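Local coordinates for chloramphenicol acetyltransferase (Aliivibrio fischeri, PDB 6PXA), which probably transfers an acetyl group from acetyl-CoA to chloramphenicol, as expected of a xenobiotic acetyltransferase of the hexapeptide-repeat family, at residues B[25-30]-B[71-76]; B[121-126]-B[139-144]; B[45-50]-B[85-90]; B[36-41]-B[79-84]. All coordinates share one frame; numbering follows the deposited sequence.

Contact 1: residues B[25-30]-B[71-76]; sequences IEVGDY and LRIGKF
The carbonyl oxygen of Glu26 takes the shortest hydrogen bond between 25-30 and 71-76, from Ile73 N at 2.7 Å. The CA-H of Arg72 also points at Glu26 O. One residue earlier, Glu26 N gives its hydrogen to Leu71 O at 3.0 Å. Both bonds are nearly straight, as expected for the parallel strands 25-27 and 71-73, whose axes run 4.7 Å apart. Past the strands the pattern changes. Gly28 N bonds to Ile73 O from above the carbonyl plane and makes a weak second bond to Gly74 O. Beyond it, Phe76 N makes a further bond to Asp29 O.

Ile25 and Leu71 neighbour each other on the inner face, as do Val27 and Ile73. Ile25 CG2 is anti to the backbone N, which sets this methyl 4.1 Å from Leu71 CD2. On the other face the Glu26 carboxylate meets the aliphatic part of Arg72, with Glu26 OE1 3.9 Å from Arg72 CD. The guanidinium instead forms a salt bridge with Asp121. Asp29 and Lys75 likewise have outside partners, Lys17 and Asp190. The rings of Tyr30 and Phe76 are nearly parallel, 6° apart, but offset so that little of one ring covers the other. Tyr30 CD2 comes 3.7 Å from Phe76 CE1. Tyr30 also touches the bound taurocholic acid and meets Phe108 of a neighbouring subunit.

The strands are thus joined by backbone bonds and inward apolar packing. Arg72, Asp29 and Lys75 spend their charged ends on partners outside the two segments, and Tyr30 of the aromatic pair lines a taurocholic acid pocket next to a neighbouring subunit.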
loop_
_atom_site.group_PDB
_atom_site.type_symbol
_atom_site.label_atom_id
_atom_site.label_comp_id
_atom_site.label_asym_id
_atom_site.label_seq_id
_atom_site.Cartn_x
_atom_site.Cartn_y
_atom_site.Cartn_z
ATOM N N ILE B 25 13.980 -10.483 -17.680
ATOM C CA ILE B 25 12.563 -10.810 -17.548
ATOM C C ILE B 25 12.170 -11.755 -18.671
ATOM O O ILE B 25 12.599 -11.593 -19.818
ATOM C CB ILE B 25 11.651 -9.570 -17.567
ATOM C CG1 ILE B 25 12.090 -8.554 -16.538
ATOM C CG2 ILE B 25 10.233 -9.983 -17.211
ATOM C CD1 ILE B 25 11.239 -7.252 -16.540
ATOM N N GLU B 26 11.377 -12.765 -18.326
ATOM C CA GLU B 26 10.782 -13.679 -19.289
ATOM C C GLU B 26 9.275 -13.684 -19.036
ATOM O O GLU B 26 8.843 -13.955 -17.914
ATOM C CB GLU B 26 11.385 -15.078 -19.137
ATOM C CG GLU B 26 10.507 -16.190 -19.631
ATOM C CD GLU B 26 11.073 -17.556 -19.284
ATOM O OE1 GLU B 26 12.295 -17.642 -19.026
ATOM O OE2 GLU B 26 10.295 -18.534 -19.263
ATOM N N VAL B 27 8.480 -13.367 -20.061
ATOM C CA VAL B 27 7.024 -13.342 -19.942
ATOM C C VAL B 27 6.409 -14.148 -21.077
ATOM O O VAL B 27 6.769 -13.959 -22.244
ATOM C CB VAL B 27 6.458 -11.907 -19.953
ATOM C CG1 VAL B 27 4.972 -11.952 -19.710
ATOM C CG2 VAL B 27 7.135 -11.042 -18.919
ATOM N N GLY B 28 5.450 -15.018 -20.737
ATOM C CA GLY B 28 4.815 -15.883 -21.711
ATOM C C GLY B 28 3.599 -15.261 -22.402
ATOM O O GLY B 28 3.125 -14.161 -22.078
ATOM N N ASP B 29 3.069 -16.021 -23.364
ATOM C CA ASP B 29 2.048 -15.503 -24.267
ATOM C C ASP B 29 0.821 -14.996 -23.519
ATOM O O ASP B 29 0.394 -15.584 -22.518
ATOM C CB ASP B 29 1.594 -16.579 -25.248
ATOM C CG ASP B 29 2.717 -17.135 -26.091
ATOM O OD1 ASP B 29 3.679 -16.412 -26.380
ATOM O OD2 ASP B 29 2.605 -18.299 -26.486
ATOM N N TYR B 30 0.257 -13.899 -24.038
ATOM C CA TYR B 30 -1.041 -13.316 -23.674
ATOM C C TYR B 30 -1.038 -12.600 -22.328
ATOM O O TYR B 30 -1.860 -11.711 -22.112
ATOM C CB TYR B 30 -2.136 -14.392 -23.746
ATOM C CG TYR B 30 -2.319 -14.896 -25.178
ATOM C CD1 TYR B 30 -2.962 -14.113 -26.123
ATOM C CD2 TYR B 30 -1.819 -16.122 -25.580
ATOM C CE1 TYR B 30 -3.116 -14.532 -27.423
ATOM C CE2 TYR B 30 -1.969 -16.569 -26.894
ATOM C CZ TYR B 30 -2.618 -15.765 -27.811
ATOM O OH TYR B 30 -2.772 -16.187 -29.117
ATOM N N LEU B 71 13.033 -12.604 -13.231
ATOM C CA LEU B 71 11.581 -12.593 -13.062
ATOM C C LEU B 71 10.967 -13.361 -14.233
ATOM O O LEU B 71 11.090 -12.948 -15.388
ATOM C CB LEU B 71 11.049 -11.158 -12.996
ATOM C CG LEU B 71 9.526 -11.049 -13.148
ATOM C CD1 LEU B 71 8.822 -11.739 -11.991
ATOM C CD2 LEU B 71 9.064 -9.604 -13.305
ATOM N N ARG B 72 10.311 -14.481 -13.945
ATOM C CA ARG B 72 9.732 -15.317 -14.987
ATOM C C ARG B 72 8.223 -15.389 -14.777
ATOM O O ARG B 72 7.759 -15.763 -13.694
ATOM C CB ARG B 72 10.357 -16.714 -14.981
ATOM C CG ARG B 72 11.862 -16.733 -14.887
ATOM C CD ARG B 72 12.362 -18.162 -15.195
ATOM N NE ARG B 72 13.236 -18.710 -14.159
ATOM C CZ ARG B 72 13.225 -19.990 -13.769
ATOM N NH1 ARG B 72 14.055 -20.409 -12.820
ATOM N NH2 ARG B 72 12.370 -20.853 -14.308
ATOM N N ILE B 73 7.464 -15.024 -15.810
ATOM C CA ILE B 73 6.006 -14.986 -15.759
ATOM C C ILE B 73 5.466 -15.896 -16.855
ATOM O O ILE B 73 5.999 -15.931 -17.974
ATOM C CB ILE B 73 5.481 -13.545 -15.915
ATOM C CG1 ILE B 73 5.891 -12.698 -14.703
ATOM C CG2 ILE B 73 3.980 -13.541 -16.081
ATOM C CD1 ILE B 73 5.727 -11.188 -14.898
ATOM N N GLY B 74 4.446 -16.675 -16.505
ATOM C CA GLY B 74 3.899 -17.673 -17.391
ATOM C C GLY B 74 2.969 -17.072 -18.417
ATOM O O GLY B 74 3.027 -15.885 -18.742
ATOM N N LYS B 75 2.136 -17.942 -18.977
ATOM C CA LYS B 75 1.147 -17.578 -19.974
ATOM C C LYS B 75 -0.186 -17.278 -19.305
ATOM O O LYS B 75 -0.501 -17.815 -18.238
ATOM C CB LYS B 75 0.958 -18.711 -20.977
ATOM C CG LYS B 75 2.236 -19.136 -21.685
ATOM C CD LYS B 75 2.017 -20.445 -22.420
ATOM C CE LYS B 75 3.249 -20.904 -23.135
ATOM N NZ LYS B 75 2.968 -22.164 -23.910
ATOM N N PHE B 76 -0.971 -16.418 -19.951
ATOM C CA PHE B 76 -2.361 -16.208 -19.570
ATOM C C PHE B 76 -2.487 -15.610 -18.174
ATOM O O PHE B 76 -3.434 -15.916 -17.438
ATOM C CB PHE B 76 -3.136 -17.515 -19.667
ATOM C CG PHE B 76 -3.317 -17.997 -21.081
ATOM C CD1 PHE B 76 -4.063 -17.268 -21.977
ATOM C CD2 PHE B 76 -2.715 -19.165 -21.524
ATOM C CE1 PHE B 76 -4.234 -17.704 -23.293
ATOM C CE2 PHE B 76 -2.892 -19.608 -22.840
ATOM C CZ PHE B 76 -3.644 -18.872 -23.718
#

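Contact 2: residues B[121-126]-B[139-144]; sequences DTIVGN and GVHIGD
Segments 121-126 and 139-144 run parallel, their end-to-end directions 12° apart, as neighbouring coils of the left-handed beta-helix built by hexapeptide repeats. Three backbone bonds join them: Ile123 N to Val140 O, Ile142 N to Ile123 O, and Gly125 N to Ile142 O.

Ile123 and His141 share the outer face. The CG2 methyl of Ile123 sits over one face of the His141 imidazole, 4.0 Å from its centroid and 17° off the normal, in a CH-pi contact. It lies off centre, toward the rim, and the atom nearest to Ile123 CG2 is His141 CE1 at 3.8 Å. The His141 side chain leaves with CG trans to its own amide nitrogen (chi1 -175°), which turns one ring face to the CG2 methyl of Ile123. Val124 and Ile142 point to the inner face. There Val124 CG2 and Ile142 CD1 pack loosely, while Ile142 also reaches Ile136 on another side of the helix.

At the start of the contact a water accepts from Gly139 N. At the far end Asn126 OD1 accepts from Lys75 N of the coil before, so Asn126 connects three successive coils. Its other groups turn to Asp144. Asp144 OD1 accepts twice. Asn126 N meets the anti lone pair of Asp144 OD1 at 2.6 Å in an almost straight bond, and Asn126 ND2 reaches the same Asp144 OD1 at 2.9 Å from above the carboxylate plane.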
loop_
_atom_site.group_PDB
_atom_site.type_symbol
_atom_site.label_atom_id
_atom_site.label_comp_id
_atom_site.label_asym_id
_atom_site.label_seq_id
_atom_site.Cartn_x
_atom_site.Cartn_y
_atom_site.Cartn_z
ATOM N N ASP B 121 15.143 -16.812 -8.419
ATOM C CA ASP B 121 14.192 -16.214 -9.349
ATOM C C ASP B 121 12.801 -16.036 -8.729
ATOM O O ASP B 121 12.355 -16.827 -7.893
ATOM C CB ASP B 121 14.051 -17.082 -10.602
ATOM C CG ASP B 121 15.308 -17.076 -11.481
ATOM O OD1 ASP B 121 16.288 -16.331 -11.194
ATOM O OD2 ASP B 121 15.296 -17.812 -12.502
ATOM N N THR B 122 12.113 -14.991 -9.170
ATOM C CA THR B 122 10.680 -14.835 -8.919
ATOM C C THR B 122 9.943 -15.479 -10.088
ATOM O O THR B 122 10.145 -15.092 -11.244
ATOM C CB THR B 122 10.293 -13.371 -8.763
ATOM O OG1 THR B 122 10.956 -12.847 -7.607
ATOM C CG2 THR B 122 8.795 -13.232 -8.545
ATOM N N ILE B 123 9.139 -16.494 -9.795
ATOM C CA ILE B 123 8.437 -17.248 -10.816
ATOM C C ILE B 123 6.950 -17.087 -10.574
ATOM O O ILE B 123 6.464 -17.392 -9.479
ATOM C CB ILE B 123 8.828 -18.728 -10.792
ATOM C CG1 ILE B 123 10.346 -18.867 -10.903
ATOM C CG2 ILE B 123 8.154 -19.452 -11.937
ATOM C CD1 ILE B 123 10.853 -20.291 -10.771
ATOM N N VAL B 124 6.236 -16.638 -11.600
ATOM C CA VAL B 124 4.777 -16.673 -11.637
ATOM C C VAL B 124 4.358 -17.694 -12.693
ATOM O O VAL B 124 4.767 -17.602 -13.861
ATOM C CB VAL B 124 4.181 -15.287 -11.912
ATOM C CG1 VAL B 124 2.649 -15.365 -11.888
ATOM C CG2 VAL B 124 4.668 -14.287 -10.861
ATOM N N GLY B 125 3.577 -18.691 -12.275
ATOM C CA GLY B 125 3.149 -19.749 -13.169
ATOM C C GLY B 125 2.099 -19.257 -14.148
ATOM O O GLY B 125 1.951 -18.051 -14.352
ATOM N N ASN B 126 1.344 -20.179 -14.731
ATOM C CA ASN B 126 0.390 -19.873 -15.788
ATOM C C ASN B 126 -0.995 -19.665 -15.198
ATOM O O ASN B 126 -1.343 -20.250 -14.169
ATOM C CB ASN B 126 0.343 -21.006 -16.813
ATOM C CG ASN B 126 1.712 -21.338 -17.347
ATOM O OD1 ASN B 126 2.216 -20.648 -18.222
ATOM N ND2 ASN B 126 2.335 -22.379 -16.802
ATOM N N GLY B 139 12.256 -14.035 -4.668
ATOM C CA GLY B 139 12.427 -15.463 -4.567
ATOM C C GLY B 139 11.168 -16.301 -4.504
ATOM O O GLY B 139 11.284 -17.520 -4.436
ATOM N N VAL B 140 9.954 -15.702 -4.502
ATOM C CA VAL B 140 8.739 -16.507 -4.346
ATOM C C VAL B 140 8.352 -17.187 -5.663
ATOM O O VAL B 140 8.632 -16.702 -6.769
ATOM C CB VAL B 140 7.584 -15.648 -3.808
ATOM C CG1 VAL B 140 7.934 -15.064 -2.445
ATOM C CG2 VAL B 140 7.341 -14.584 -4.762
ATOM N N HIS B 141 7.697 -18.334 -5.540
ATOM C CA HIS B 141 7.129 -19.043 -6.687
ATOM C C HIS B 141 5.607 -19.097 -6.507
ATOM O O HIS B 141 5.114 -19.645 -5.519
ATOM C CB HIS B 141 7.760 -20.441 -6.807
ATOM C CG HIS B 141 7.348 -21.222 -8.021
ATOM N ND1 HIS B 141 6.223 -20.928 -8.768
ATOM C CD2 HIS B 141 7.897 -22.324 -8.591
ATOM C CE1 HIS B 141 6.110 -21.802 -9.756
ATOM N NE2 HIS B 141 7.110 -22.662 -9.665
ATOM N N ILE B 142 4.865 -18.540 -7.453
ATOM C CA ILE B 142 3.396 -18.551 -7.410
ATOM C C ILE B 142 2.921 -19.565 -8.434
ATOM O O ILE B 142 3.056 -19.338 -9.638
ATOM C CB ILE B 142 2.790 -17.165 -7.680
ATOM C CG1 ILE B 142 3.242 -16.166 -6.617
ATOM C CG2 ILE B 142 1.247 -17.230 -7.702
ATOM C CD1 ILE B 142 2.940 -14.727 -6.981
ATOM N N GLY B 143 2.336 -20.663 -7.959
ATOM C CA GLY B 143 1.969 -21.758 -8.833
ATOM C C GLY B 143 0.845 -21.407 -9.793
ATOM O O GLY B 143 0.127 -20.427 -9.641
ATOM N N ASP B 144 0.699 -22.255 -10.809
ATOM C CA ASP B 144 -0.349 -22.099 -11.812
ATOM C C ASP B 144 -1.737 -21.944 -11.191
ATOM O O ASP B 144 -2.102 -22.647 -10.245
ATOM C CB ASP B 144 -0.393 -23.327 -12.733
ATOM C CG ASP B 144 0.906 -23.582 -13.443
ATOM O OD1 ASP B 144 1.468 -22.640 -14.035
ATOM O OD2 ASP B 144 1.349 -24.744 -13.429
HETATM O O HOH W 1 13.465 -12.694 -7.052
#

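Contact 3: residues B[45-50]-B[85-90]; sequences QAVRYL and FMMAGN
Ala46 accepts the first bond: Phe85 N reaches Ala46 O at 2.7 Å. Just before it, Gln45 touches nothing in 85-90 but uses its carbonyl within its own segment. Arg48 NE bonds to Gln45 O at 3.0 Å, and the oxygen lies in the guanidinium plane, so the bond helps fix the turn of that group.

Val47 begins the short strand and pairs in parallel with Phe85. Its CG1 meets Met87 CG, and the side chain also packs inward on Leu71 and Ile25. Arg48 N then bonds to Phe85 O, and Arg48 O receives Met87 N at 2.7 Å. The arginine chain is extended from CG to NE. Arg48 CD passes 4.2 Å from Met86 SD before NH1 reaches a salt bridge with Glu133 of a neighbouring subunit.

Tyr49 lies beside Met86. Met86 SD sits at the edge of the Tyr49 ring, in its plane, 5.3 Å from the centroid, a Met-aromatic contact. Bends at chi2 and chi3 bring Met86 CE to 3.6 Å from Tyr49 CE2. Tyr49 CB packs on Ala88 CB. Across the subunit boundary, Tyr49 N bonds to Tyr37 OH of the neighbouring subunit, and the two rings meet edge-to-face. Leu50 returns to the inner side, where Leu50 CD1 lies 4.0 Å from Met87 CB.

The parallel pairing belongs to one side of the left-handed beta-helix. Val47, Leu50, Phe85 and Met87 pack toward its interior, while Arg48 and Tyr49 face the next subunit of the trimer.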
loop_
_atom_site.group_PDB
_atom_site.type_symbol
_atom_site.label_atom_id
_atom_site.label_comp_id
_atom_site.label_asym_id
_atom_site.label_seq_id
_atom_site.Cartn_x
_atom_site.Cartn_y
_atom_site.Cartn_z
ATOM N N GLN B 45 7.574 0.463 -13.569
ATOM C CA GLN B 45 6.737 0.701 -12.388
ATOM C C GLN B 45 6.458 -0.567 -11.591
ATOM O O GLN B 45 6.499 -0.549 -10.362
ATOM C CB GLN B 45 5.405 1.336 -12.868
ATOM C CG GLN B 45 4.377 1.619 -11.784
ATOM C CD GLN B 45 4.799 2.750 -10.882
ATOM O OE1 GLN B 45 5.547 3.631 -11.291
ATOM N NE2 GLN B 45 4.326 2.730 -9.643
ATOM N N ALA B 46 6.183 -1.674 -12.266
ATOM C CA ALA B 46 5.818 -2.926 -11.617
ATOM C C ALA B 46 7.022 -3.785 -11.253
ATOM O O ALA B 46 6.999 -4.480 -10.230
ATOM C CB ALA B 46 4.888 -3.727 -12.539
ATOM N N VAL B 47 8.048 -3.814 -12.092
ATOM C CA VAL B 47 9.217 -4.655 -11.855
ATOM C C VAL B 47 10.312 -3.771 -11.299
ATOM O O VAL B 47 10.776 -2.846 -11.975
ATOM C CB VAL B 47 9.668 -5.369 -13.136
ATOM C CG1 VAL B 47 10.841 -6.303 -12.827
ATOM C CG2 VAL B 47 8.507 -6.144 -13.719
ATOM N N ARG B 48 10.711 -4.019 -10.058
ATOM C CA ARG B 48 11.552 -3.059 -9.359
ATOM C C ARG B 48 12.871 -3.682 -8.943
ATOM O O ARG B 48 12.913 -4.821 -8.459
ATOM C CB ARG B 48 10.840 -2.470 -8.121
ATOM C CG ARG B 48 9.492 -1.885 -8.452
ATOM C CD ARG B 48 8.908 -1.107 -7.280
ATOM N NE ARG B 48 7.650 -0.457 -7.633
ATOM C CZ ARG B 48 6.920 0.243 -6.771
ATOM N NH1 ARG B 48 7.348 0.382 -5.523
ATOM N NH2 ARG B 48 5.786 0.810 -7.167
ATOM N N TYR B 49 13.935 -2.898 -9.134
ATOM C CA TYR B 49 15.299 -3.210 -8.714
ATOM C C TYR B 49 15.896 -4.344 -9.527
ATOM O O TYR B 49 16.768 -5.054 -9.034
ATOM C CB TYR B 49 15.382 -3.535 -7.217
ATOM C CG TYR B 49 14.697 -2.492 -6.351
ATOM C CD1 TYR B 49 15.295 -1.258 -6.118
ATOM C CD2 TYR B 49 13.446 -2.745 -5.772
ATOM C CE1 TYR B 49 14.691 -0.295 -5.314
ATOM C CE2 TYR B 49 12.827 -1.764 -4.945
ATOM C CZ TYR B 49 13.440 -0.551 -4.742
ATOM O OH TYR B 49 12.825 0.418 -3.942
ATOM N N LEU B 50 15.446 -4.507 -10.771
ATOM C CA LEU B 50 15.987 -5.525 -11.689
ATOM C C LEU B 50 17.051 -4.905 -12.598
ATOM O O LEU B 50 16.730 -4.153 -13.528
ATOM C CB LEU B 50 14.859 -6.141 -12.511
ATOM C CG LEU B 50 15.304 -7.390 -13.272
ATOM C CD1 LEU B 50 15.908 -8.369 -12.304
ATOM C CD2 LEU B 50 14.114 -8.007 -13.910
ATOM N N PHE B 85 6.697 -6.385 -8.380
ATOM C CA PHE B 85 7.673 -7.461 -8.221
ATOM C C PHE B 85 8.970 -6.869 -7.682
ATOM O O PHE B 85 9.639 -6.074 -8.356
ATOM C CB PHE B 85 7.900 -8.183 -9.545
ATOM C CG PHE B 85 6.636 -8.782 -10.099
ATOM C CD1 PHE B 85 6.211 -10.036 -9.682
ATOM C CD2 PHE B 85 5.854 -8.070 -10.996
ATOM C CE1 PHE B 85 5.034 -10.579 -10.173
ATOM C CE2 PHE B 85 4.672 -8.599 -11.489
ATOM C CZ PHE B 85 4.269 -9.872 -11.073
ATOM N N MET B 86 9.318 -7.240 -6.465
ATOM C CA MET B 86 10.542 -6.719 -5.865
ATOM C C MET B 86 11.706 -7.627 -6.237
ATOM O O MET B 86 11.702 -8.812 -5.891
ATOM C CB MET B 86 10.390 -6.615 -4.354
ATOM C CG MET B 86 9.250 -5.639 -3.947
ATOM S SD MET B 86 9.564 -3.911 -4.226
ATOM C CE MET B 86 10.590 -3.572 -2.786
ATOM N N MET B 87 12.691 -7.080 -6.952
ATOM C CA MET B 87 13.825 -7.887 -7.360
ATOM C C MET B 87 15.026 -7.477 -6.517
ATOM O O MET B 87 14.879 -6.735 -5.539
ATOM C CB MET B 87 14.041 -7.751 -8.863
ATOM C CG MET B 87 12.803 -8.172 -9.717
ATOM S SD MET B 87 12.148 -9.812 -9.315
ATOM C CE MET B 87 13.435 -10.874 -10.035
ATOM N N ALA B 88 16.209 -7.998 -6.882
ATOM C CA ALA B 88 17.498 -7.686 -6.253
ATOM C C ALA B 88 17.628 -8.235 -4.836
ATOM O O ALA B 88 18.412 -7.708 -4.035
ATOM C CB ALA B 88 17.785 -6.177 -6.254
ATOM N N GLY B 89 16.913 -9.309 -4.518
ATOM C CA GLY B 89 17.167 -10.010 -3.262
ATOM C C GLY B 89 17.132 -9.107 -2.054
ATOM O O GLY B 89 16.224 -8.281 -1.887
ATOM N N ASN B 90 18.131 -9.239 -1.190
ATOM C CA ASN B 90 18.178 -8.414 0.013
ATOM C C ASN B 90 18.714 -7.015 -0.243
ATOM O O ASN B 90 18.913 -6.272 0.721
ATOM C CB ASN B 90 19.030 -9.096 1.091
ATOM C CG ASN B 90 20.523 -9.192 0.715
ATOM O OD1 ASN B 90 20.930 -8.868 -0.402
ATOM N ND2 ASN B 90 21.335 -9.640 1.668
#

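Contact 4: residues B[36-41]-B[79-84]; sequences FYHSKT and IASGAT
Ser81, His38 and Gly82 carry this contact. Ser81 OG and His38 ND1 lie 2.6 Å apart and share a hydrogen bond in which either could be the donor. The hydroxyl comes to the edge of the imidazole, in its plane. The hydroxyl of Ser81 points opposite its own amide N (chi1 -166°), and this sends it across to the 36-41 loop. Ser81 OG also lies 3.1 Å from Tyr37 N and 3.6 Å from Tyr37 CB.

Gly82 meets the same ring from a different direction. Gly82 CA sits over the centre of one face of His38, 3.3 Å from the ring centroid and 9° off the normal, in a close CH-pi contact. The glycine is the third residue of a type II turn from Ala80 to Ala83, closed by the bond from Ala83 N to Ala80 O. Gly82 lets the ring approach the turn this closely, with CA against the imidazole. Thr84 OG1 bonds back to Gly82 O at 3.1 Å, and Tyr33 OH accepts from Gly82 N.

The imidazole is therefore held at both nitrogens. ND1 has Ser81, and NE2 has Glu133 of the same chain. These bonds and the glycine against its face fix its rotation. Tyr37 extends to a neighbouring subunit, where its OH accepts from Tyr49 N of that subunit, and His38 packs on Arg48 of the same neighbour.

The arrangement is a corner of the left-handed beta-helix, where the turn between strands 78-80 and 84-86 is covered by the 36-41 loop at the trimer interface.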
loop_
_atom_site.group_PDB
_atom_site.type_symbol
_atom_site.label_atom_id
_atom_site.label_comp_id
_atom_site.label_asym_id
_atom_site.label_seq_id
_atom_site.Cartn_x
_atom_site.Cartn_y
_atom_site.Cartn_z
ATOM N N PHE B 36 -3.238 1.400 -15.852
ATOM C CA PHE B 36 -3.692 2.782 -15.980
ATOM C C PHE B 36 -3.527 3.576 -14.687
ATOM O O PHE B 36 -3.077 4.725 -14.711
ATOM C CB PHE B 36 -5.161 2.827 -16.420
ATOM C CG PHE B 36 -5.752 4.218 -16.425
ATOM C CD1 PHE B 36 -5.490 5.098 -17.470
ATOM C CD2 PHE B 36 -6.565 4.657 -15.379
ATOM C CE1 PHE B 36 -6.045 6.400 -17.477
ATOM C CE2 PHE B 36 -7.103 5.950 -15.384
ATOM C CZ PHE B 36 -6.833 6.819 -16.438
ATOM N N TYR B 37 -3.915 3.005 -13.554
ATOM C CA TYR B 37 -3.952 3.840 -12.359
ATOM C C TYR B 37 -2.569 4.113 -11.772
ATOM O O TYR B 37 -2.456 4.953 -10.875
ATOM C CB TYR B 37 -4.883 3.211 -11.314
ATOM C CG TYR B 37 -6.351 3.510 -11.633
ATOM C CD1 TYR B 37 -6.900 4.771 -11.372
ATOM C CD2 TYR B 37 -7.160 2.553 -12.241
ATOM C CE1 TYR B 37 -8.255 5.054 -11.697
ATOM C CE2 TYR B 37 -8.466 2.822 -12.585
ATOM C CZ TYR B 37 -9.011 4.062 -12.293
ATOM O OH TYR B 37 -10.307 4.292 -12.636
ATOM N N HIS B 38 -1.504 3.481 -12.273
ATOM C CA HIS B 38 -0.172 3.808 -11.782
ATOM C C HIS B 38 0.742 4.387 -12.856
ATOM O O HIS B 38 1.950 4.484 -12.635
ATOM C CB HIS B 38 0.427 2.584 -11.096
ATOM C CG HIS B 38 -0.368 2.149 -9.897
ATOM N ND1 HIS B 38 -1.585 1.511 -10.006
ATOM C CD2 HIS B 38 -0.158 2.333 -8.570
ATOM C CE1 HIS B 38 -2.078 1.286 -8.797
ATOM N NE2 HIS B 38 -1.240 1.797 -7.909
ATOM N N SER B 39 0.189 4.766 -14.011
ATOM C CA SER B 39 0.765 5.721 -14.965
ATOM C C SER B 39 1.864 5.180 -15.867
ATOM O O SER B 39 1.992 5.643 -17.001
ATOM C CB SER B 39 1.309 6.958 -14.245
ATOM O OG SER B 39 0.263 7.659 -13.577
ATOM N N LYS B 40 2.668 4.240 -15.397
ATOM C CA LYS B 40 3.894 3.904 -16.109
ATOM C C LYS B 40 3.851 2.473 -16.636
ATOM O O LYS B 40 2.984 1.676 -16.267
ATOM C CB LYS B 40 5.097 4.130 -15.191
ATOM C CG LYS B 40 5.404 5.602 -14.903
ATOM C CD LYS B 40 6.351 5.716 -13.704
ATOM C CE LYS B 40 6.689 7.160 -13.351
ATOM N NZ LYS B 40 7.703 7.731 -14.278
ATOM N N THR B 41 4.805 2.146 -17.518
ATOM C CA THR B 41 4.859 0.810 -18.096
ATOM C C THR B 41 5.207 -0.233 -17.047
ATOM O O THR B 41 5.773 0.062 -15.985
ATOM C CB THR B 41 5.915 0.694 -19.193
ATOM O OG1 THR B 41 7.218 0.834 -18.604
ATOM C CG2 THR B 41 5.738 1.736 -20.296
ATOM N N ILE B 79 -2.269 -9.227 -14.690
ATOM C CA ILE B 79 -1.539 -8.433 -13.704
ATOM C C ILE B 79 -2.210 -7.065 -13.581
ATOM O O ILE B 79 -2.158 -6.246 -14.509
ATOM C CB ILE B 79 -0.051 -8.307 -14.060
ATOM C CG1 ILE B 79 0.583 -9.706 -14.144
ATOM C CG2 ILE B 79 0.645 -7.442 -13.012
ATOM C CD1 ILE B 79 2.093 -9.678 -14.330
ATOM N N ALA B 80 -2.804 -6.788 -12.418
ATOM C CA ALA B 80 -3.571 -5.558 -12.245
ATOM C C ALA B 80 -2.685 -4.375 -11.848
ATOM O O ALA B 80 -1.509 -4.528 -11.489
ATOM C CB ALA B 80 -4.687 -5.751 -11.209
ATOM N N SER B 81 -3.283 -3.181 -11.886
ATOM C CA SER B 81 -2.518 -1.938 -11.780
ATOM C C SER B 81 -1.750 -1.873 -10.461
ATOM O O SER B 81 -2.252 -2.274 -9.405
ATOM C CB SER B 81 -3.449 -0.738 -11.903
ATOM O OG SER B 81 -2.733 0.469 -12.136
ATOM N N GLY B 82 -0.510 -1.394 -10.534
ATOM C CA GLY B 82 0.297 -1.210 -9.347
ATOM C C GLY B 82 0.833 -2.470 -8.706
ATOM O O GLY B 82 1.514 -2.376 -7.679
ATOM N N ALA B 83 0.545 -3.644 -9.252
ATOM C CA ALA B 83 1.202 -4.843 -8.761
ATOM C C ALA B 83 2.721 -4.693 -8.897
ATOM O O ALA B 83 3.222 -4.058 -9.828
ATOM C CB ALA B 83 0.689 -6.071 -9.516
ATOM N N THR B 84 3.452 -5.200 -7.915
ATOM C CA THR B 84 4.875 -4.909 -7.790
ATOM C C THR B 84 5.654 -6.196 -7.570
ATOM O O THR B 84 5.298 -7.009 -6.700
ATOM C CB THR B 84 5.137 -3.926 -6.636
ATOM O OG1 THR B 84 4.504 -2.671 -6.934
ATOM C CG2 THR B 84 6.625 -3.684 -6.480
#

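Contacts 1 and 2 share one parallel sheet, in the order 25-27, 71-73, 122-124, 141-142. Their centres are 10 Å apart, and backbone bonds from Arg72 to Thr122 and Val124 join them. Contact 3 lies in a second sheet, its centre about 16 Å from the centre of contact 1 and 14 Å from that of contact 2. Its inner side chains meet theirs in the core of the beta-helix. Contact 4 follows strand 78-80 at a corner, its centre about 14 Å from that of contact 3; Ala83 touches Ala46 there. Along the chain, contacts 1, 3 and 4 interleave, and contact 2 comes after them. Contacts 3 and 4 meet again between subunits, through Tyr49 and Tyr37, which ties coil stacking to trimer assembly.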